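Local coordinates for membrane lipoprotein TpN32 (Treponema pallidum, PDB 1XS5) that binds L-methionine as a periplasmic-type binding lipoprotein of the NlpA family, probably serving in methionine uptake, at residues P13-L17 and V80-P84; I20-V25 and A218-V224. All blocks are in the same frame, centred on the assembly; numbering follows the deposited sequence.

Interaction 1. Residues P13-L17 and V80-P84. With MET (methionine), chain B.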
# COMPACT_ATOMS: atom_id res chain seq x y z
N PRO A 13 5.85 -5.50 4.36
CA PRO A 13 7.24 -5.88 4.10
C PRO A 13 8.23 -4.72 4.15
O PRO A 13 9.45 -4.93 4.09
CB PRO A 13 7.16 -6.47 2.70
CG PRO A 13 6.16 -5.48 2.02
CD PRO A 13 5.06 -5.44 3.11
N HIS A 14 7.72 -3.50 4.26
CA HIS A 14 8.58 -2.33 4.25
C HIS A 14 9.62 -2.36 5.35
O HIS A 14 10.77 -1.90 5.16
CB HIS A 14 7.73 -1.04 4.38
CG HIS A 14 6.61 -0.96 3.39
ND1 HIS A 14 5.63 -1.93 3.30
CD2 HIS A 14 6.33 -0.06 2.43
CE1 HIS A 14 4.81 -1.63 2.31
NE2 HIS A 14 5.21 -0.50 1.77
N ALA A 15 9.24 -2.90 6.50
CA ALA A 15 10.18 -2.93 7.64
C ALA A 15 11.42 -3.76 7.33
O ALA A 15 12.53 -3.34 7.60
CB ALA A 15 9.49 -3.46 8.90
N ARG A 16 11.23 -4.97 6.79
CA ARG A 16 12.39 -5.77 6.44
C ARG A 16 13.27 -5.06 5.37
O ARG A 16 14.49 -5.10 5.45
CB ARG A 16 11.92 -7.14 5.95
CG ARG A 16 13.02 -8.13 5.82
CD ARG A 16 13.60 -8.45 7.20
NE ARG A 16 14.76 -9.32 7.08
CZ ARG A 16 15.57 -9.64 8.09
NH1 ARG A 16 15.34 -9.16 9.31
NH2 ARG A 16 16.62 -10.44 7.86
N LEU A 17 12.63 -4.41 4.39
CA LEU A 17 13.37 -3.71 3.34
C LEU A 17 14.19 -2.54 3.94
O LEU A 17 15.30 -2.22 3.50
CB LEU A 17 12.37 -3.18 2.28
CG LEU A 17 11.52 -4.23 1.55
CD1 LEU A 17 10.52 -3.53 0.64
CD2 LEU A 17 12.45 -5.16 0.71
N VAL A 80 9.71 2.24 -5.28
CA VAL A 80 10.48 1.15 -4.73
C VAL A 80 9.92 -0.25 -5.09
O VAL A 80 10.66 -1.15 -5.52
CB VAL A 80 10.54 1.25 -3.17
CG1 VAL A 80 11.33 0.13 -2.61
CG2 VAL A 80 11.18 2.60 -2.74
N HIS A 81 8.63 -0.46 -4.85
CA HIS A 81 8.06 -1.76 -5.13
C HIS A 81 6.57 -1.67 -5.38
O HIS A 81 5.99 -0.62 -5.13
CB HIS A 81 8.33 -2.72 -3.97
CG HIS A 81 7.50 -2.48 -2.73
ND1 HIS A 81 7.96 -1.77 -1.64
CD2 HIS A 81 6.25 -2.90 -2.39
CE1 HIS A 81 7.04 -1.78 -0.68
NE2 HIS A 81 6.00 -2.46 -1.11
N VAL A 82 5.98 -2.76 -5.88
CA VAL A 82 4.54 -2.85 -6.16
C VAL A 82 3.99 -4.01 -5.31
O VAL A 82 4.67 -5.01 -5.14
CB VAL A 82 4.23 -3.12 -7.68
CG1 VAL A 82 4.74 -1.96 -8.55
CG2 VAL A 82 4.85 -4.46 -8.14
N GLU A 83 2.80 -3.84 -4.73
CA GLU A 83 2.17 -4.87 -3.88
C GLU A 83 0.77 -5.01 -4.50
O GLU A 83 -0.12 -4.22 -4.16
CB GLU A 83 1.94 -4.29 -2.49
CG GLU A 83 2.78 -4.66 -1.39
CD GLU A 83 2.51 -3.72 -0.20
OE1 GLU A 83 1.35 -3.62 0.27
OE2 GLU A 83 3.46 -3.07 0.24
N PRO A 84 0.56 -6.00 -5.38
CA PRO A 84 -0.78 -6.12 -5.97
C PRO A 84 -1.91 -6.28 -4.97
O PRO A 84 -1.83 -7.04 -3.98
CB PRO A 84 -0.67 -7.34 -6.90
CG PRO A 84 0.84 -7.43 -7.20
CD PRO A 84 1.43 -7.10 -5.83
N MET B . 1.40 -1.05 1.03
CA MET B . 0.07 -0.44 0.65
C MET B . -0.41 -0.86 -0.76
O MET B . -1.60 -1.23 -0.92
CB MET B . 0.14 1.10 0.70
CG MET B . -1.23 1.73 0.62
SD MET B . -1.21 3.54 0.63
CE MET B . -1.00 3.80 2.44
OXT MET B . 0.41 -0.79 -1.70
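His81 turns an edge of its imidazole toward the flat face of His14. The ring planes stand at 65° and the centroids are 4.7 Å apart, a T-shaped stack. The leading atom is CE1 of His81. It lies above the rim of the His14 ring, 3.3 Å from His14 NE2. CG of His81 sits between its own backbone N and carbonyl carbon (chi1 74°), and this lifts the ring off the strand toward the start of helix 14-26. Leu17 CD1 packs against the His81 ring, 3.9 Å from His81 ND1.

On its other nitrogen, His81 points NE2 at the carboxylate of Glu83. The bond from NE2 to Glu83 OE2 measures 2.9 Å and is nearly straight at 173°, although the place of OE2 is less certain than that of OE1. His81 is thus probably a second-shell residue that helps to orient a ligand-binding carboxylate. The positive charge of the ligand ammonium next to it would probably favour the ionised form of Glu83. Glu83 OE1 takes the firmer bond from the ligand, 2.7 Å from the methionine N.

His14 approaches the same amino group, with its CE1 3.7 Å from the methionine N. Its polar end is held by Asn198, whose OD1 is hydrogen-bonded to His14 NE2. Phe56 meets the rings of both histidines. A classic beta bulge near the end of strand 74-82 sets Val80 and His81 across from the single residue Asn198. All five touching residues are buried. His14 and Glu83 line the methionine pocket near the ligand's amino group, with His81 behind them, in the ligand-binding cleft of a periplasmic binding protein fold.

Interaction 2. Residues I20-V25 and A218-V224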
# COMPACT_ATOMS: atom_id res chain seq x y z
N ILE A 20 17.35 -3.88 5.54
CA ILE A 20 18.41 -4.21 4.59
C ILE A 20 19.08 -2.89 4.24
O ILE A 20 20.31 -2.81 4.15
CB ILE A 20 17.83 -4.87 3.31
CG1 ILE A 20 17.29 -6.25 3.68
CG2 ILE A 20 18.88 -4.95 2.22
CD1 ILE A 20 16.47 -6.88 2.57
N ALA A 21 18.27 -1.86 4.07
CA ALA A 21 18.77 -0.53 3.74
C ALA A 21 19.63 0.04 4.86
O ALA A 21 20.60 0.79 4.59
CB ALA A 21 17.61 0.41 3.47
N LYS A 22 19.23 -0.26 6.10
CA LYS A 22 19.94 0.25 7.30
C LYS A 22 21.38 -0.32 7.27
O LYS A 22 22.36 0.42 7.47
CB LYS A 22 19.19 -0.20 8.56
CG LYS A 22 19.86 0.08 9.93
CD LYS A 22 18.91 -0.41 11.05
CE LYS A 22 19.52 -0.32 12.44
NZ LYS A 22 20.05 1.04 12.70
N GLU A 23 21.50 -1.61 7.03
CA GLU A 23 22.84 -2.19 6.94
C GLU A 23 23.67 -1.54 5.85
O GLU A 23 24.83 -1.20 6.05
CB GLU A 23 22.77 -3.67 6.66
CG GLU A 23 22.05 -4.46 7.72
CD GLU A 23 22.34 -5.94 7.58
OE1 GLU A 23 22.70 -6.32 6.45
OE2 GLU A 23 22.22 -6.70 8.58
N GLU A 24 23.06 -1.33 4.69
CA GLU A 24 23.78 -0.76 3.58
C GLU A 24 24.26 0.66 3.75
O GLU A 24 25.39 0.98 3.35
CB GLU A 24 22.94 -0.84 2.30
CG GLU A 24 22.77 -2.23 1.76
CD GLU A 24 24.10 -2.89 1.35
OE1 GLU A 24 24.99 -2.21 0.74
OE2 GLU A 24 24.23 -4.10 1.63
N VAL A 25 23.44 1.54 4.30
CA VAL A 25 23.86 2.92 4.43
C VAL A 25 24.81 3.12 5.62
O VAL A 25 25.48 4.17 5.75
CB VAL A 25 22.66 3.87 4.51
CG1 VAL A 25 21.84 3.77 3.19
CG2 VAL A 25 21.79 3.54 5.75
N ALA A 218 19.61 2.37 -1.87
CA ALA A 218 19.65 1.07 -1.21
C ALA A 218 18.32 0.33 -1.35
O ALA A 218 18.27 -0.93 -1.48
CB ALA A 218 19.98 1.28 0.30
N LEU A 219 17.22 1.08 -1.33
CA LEU A 219 15.92 0.40 -1.43
C LEU A 219 15.71 -0.11 -2.86
O LEU A 219 15.06 -1.13 -3.09
CB LEU A 219 14.78 1.34 -1.00
CG LEU A 219 14.66 1.52 0.54
CD1 LEU A 219 13.61 2.57 0.87
CD2 LEU A 219 14.28 0.22 1.18
N CYS A 220 16.31 0.57 -3.82
CA CYS A 220 16.15 0.17 -5.21
C CYS A 220 17.30 -0.66 -5.76
O CYS A 220 17.38 -0.92 -6.97
CB CYS A 220 16.03 1.41 -6.05
SG CYS A 220 14.59 2.34 -5.66
N GLY A 221 18.19 -1.07 -4.87
CA GLY A 221 19.36 -1.80 -5.30
C GLY A 221 19.22 -3.27 -5.52
O GLY A 221 18.20 -3.91 -5.16
N GLY A 222 20.28 -3.81 -6.12
CA GLY A 222 20.34 -5.25 -6.42
C GLY A 222 20.06 -6.17 -5.25
O GLY A 222 19.40 -7.19 -5.40
N ARG A 223 20.54 -5.83 -4.07
CA ARG A 223 20.28 -6.70 -2.91
C ARG A 223 18.77 -6.73 -2.51
O ARG A 223 18.22 -7.76 -2.09
CB ARG A 223 21.10 -6.20 -1.74
CG ARG A 223 20.95 -7.05 -0.52
CD ARG A 223 21.82 -6.52 0.57
NE ARG A 223 21.58 -7.23 1.83
CZ ARG A 223 22.10 -6.85 3.00
NH1 ARG A 223 22.89 -5.78 3.07
NH2 ARG A 223 21.78 -7.52 4.11
N VAL A 224 18.11 -5.58 -2.60
CA VAL A 224 16.69 -5.58 -2.25
C VAL A 224 15.93 -6.30 -3.35
O VAL A 224 15.09 -7.16 -3.06
CB VAL A 224 16.17 -4.14 -2.05
CG1 VAL A 224 14.66 -4.05 -2.35
CG2 VAL A 224 16.45 -3.74 -0.61
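Helix 14-26 passes close to the break between helices 210-219 and 222-231, with CA atoms 5.3 Å apart at Ala21 and Ala218 and 7.2 Å apart at Ile20 and Val224. This is helix packing on the flank of the six-stranded sheet in the periplasmic binding protein fold. The short distance at the alanines reflects their small side chains: Ala21 CB is 4.1 Å from Ala218 CB. Leu219 brings only its CD2 branch to Ala21, while Val25 CG1 touches the Ala218 methyl. Ala21 and Val25 also reach Leu32 of strand 30-36, so this apolar layer continues onto the sheet. Gly221 is the N-cap residue of helix 222-231, between the two helices that pack here.

Ile20 bridges the apolar and charged parts. Its CG2 branch meets Val224 CG2 and also lies over one face of the Arg223 guanidinium, 3.6 Å from NE. Arg223 contributes the most buried area of the contact. CG stands opposite the backbone N (chi1 -178°), and the chain runs fully extended to NE, which carries the guanidinium across to two neighbouring glutamates. Glu24 is bent at chi2 (-62°), which turns its carboxylate back toward the arginine; its other oxygen, OE1, pairs with Lys27. Glu23 extends from the exposed side. Glu23, Glu24 and Arg223 form a salt-bridge network on the more exposed side of the contact.

The two carboxylates present themselves differently. Glu23 OE1 is met from above its carboxylate plane by Arg223 NH2, at 2.8 Å, and takes a weak second bond from NH1. Glu24 OE2 receives Arg223 NH1 through its anti lone pair at 2.6 Å, with its carboxylate almost perpendicular to the guanidinium at 88°.

How the interactions relate
Helix 14-26 carries one side of both contacts. Its first turn brings His14 to the ligand pocket in interaction 1, and its later turns pack on the helical pair 210-219 and 222-231 in interaction 2. The centres lie 12 Å apart, and the two touch directly: Leu17 O is 3.5 Å from Leu219 CD2, and Leu17 CD2 is 3.9 Å from Val224 CG1. Val80 CG1 also packs on Leu219 O. Interaction 1 includes pocket residues that meet the methionine. Interaction 2 is more remote, with the Leu219 side chain about 13 Å from the ligand, and includes no residue of the methionine pocket.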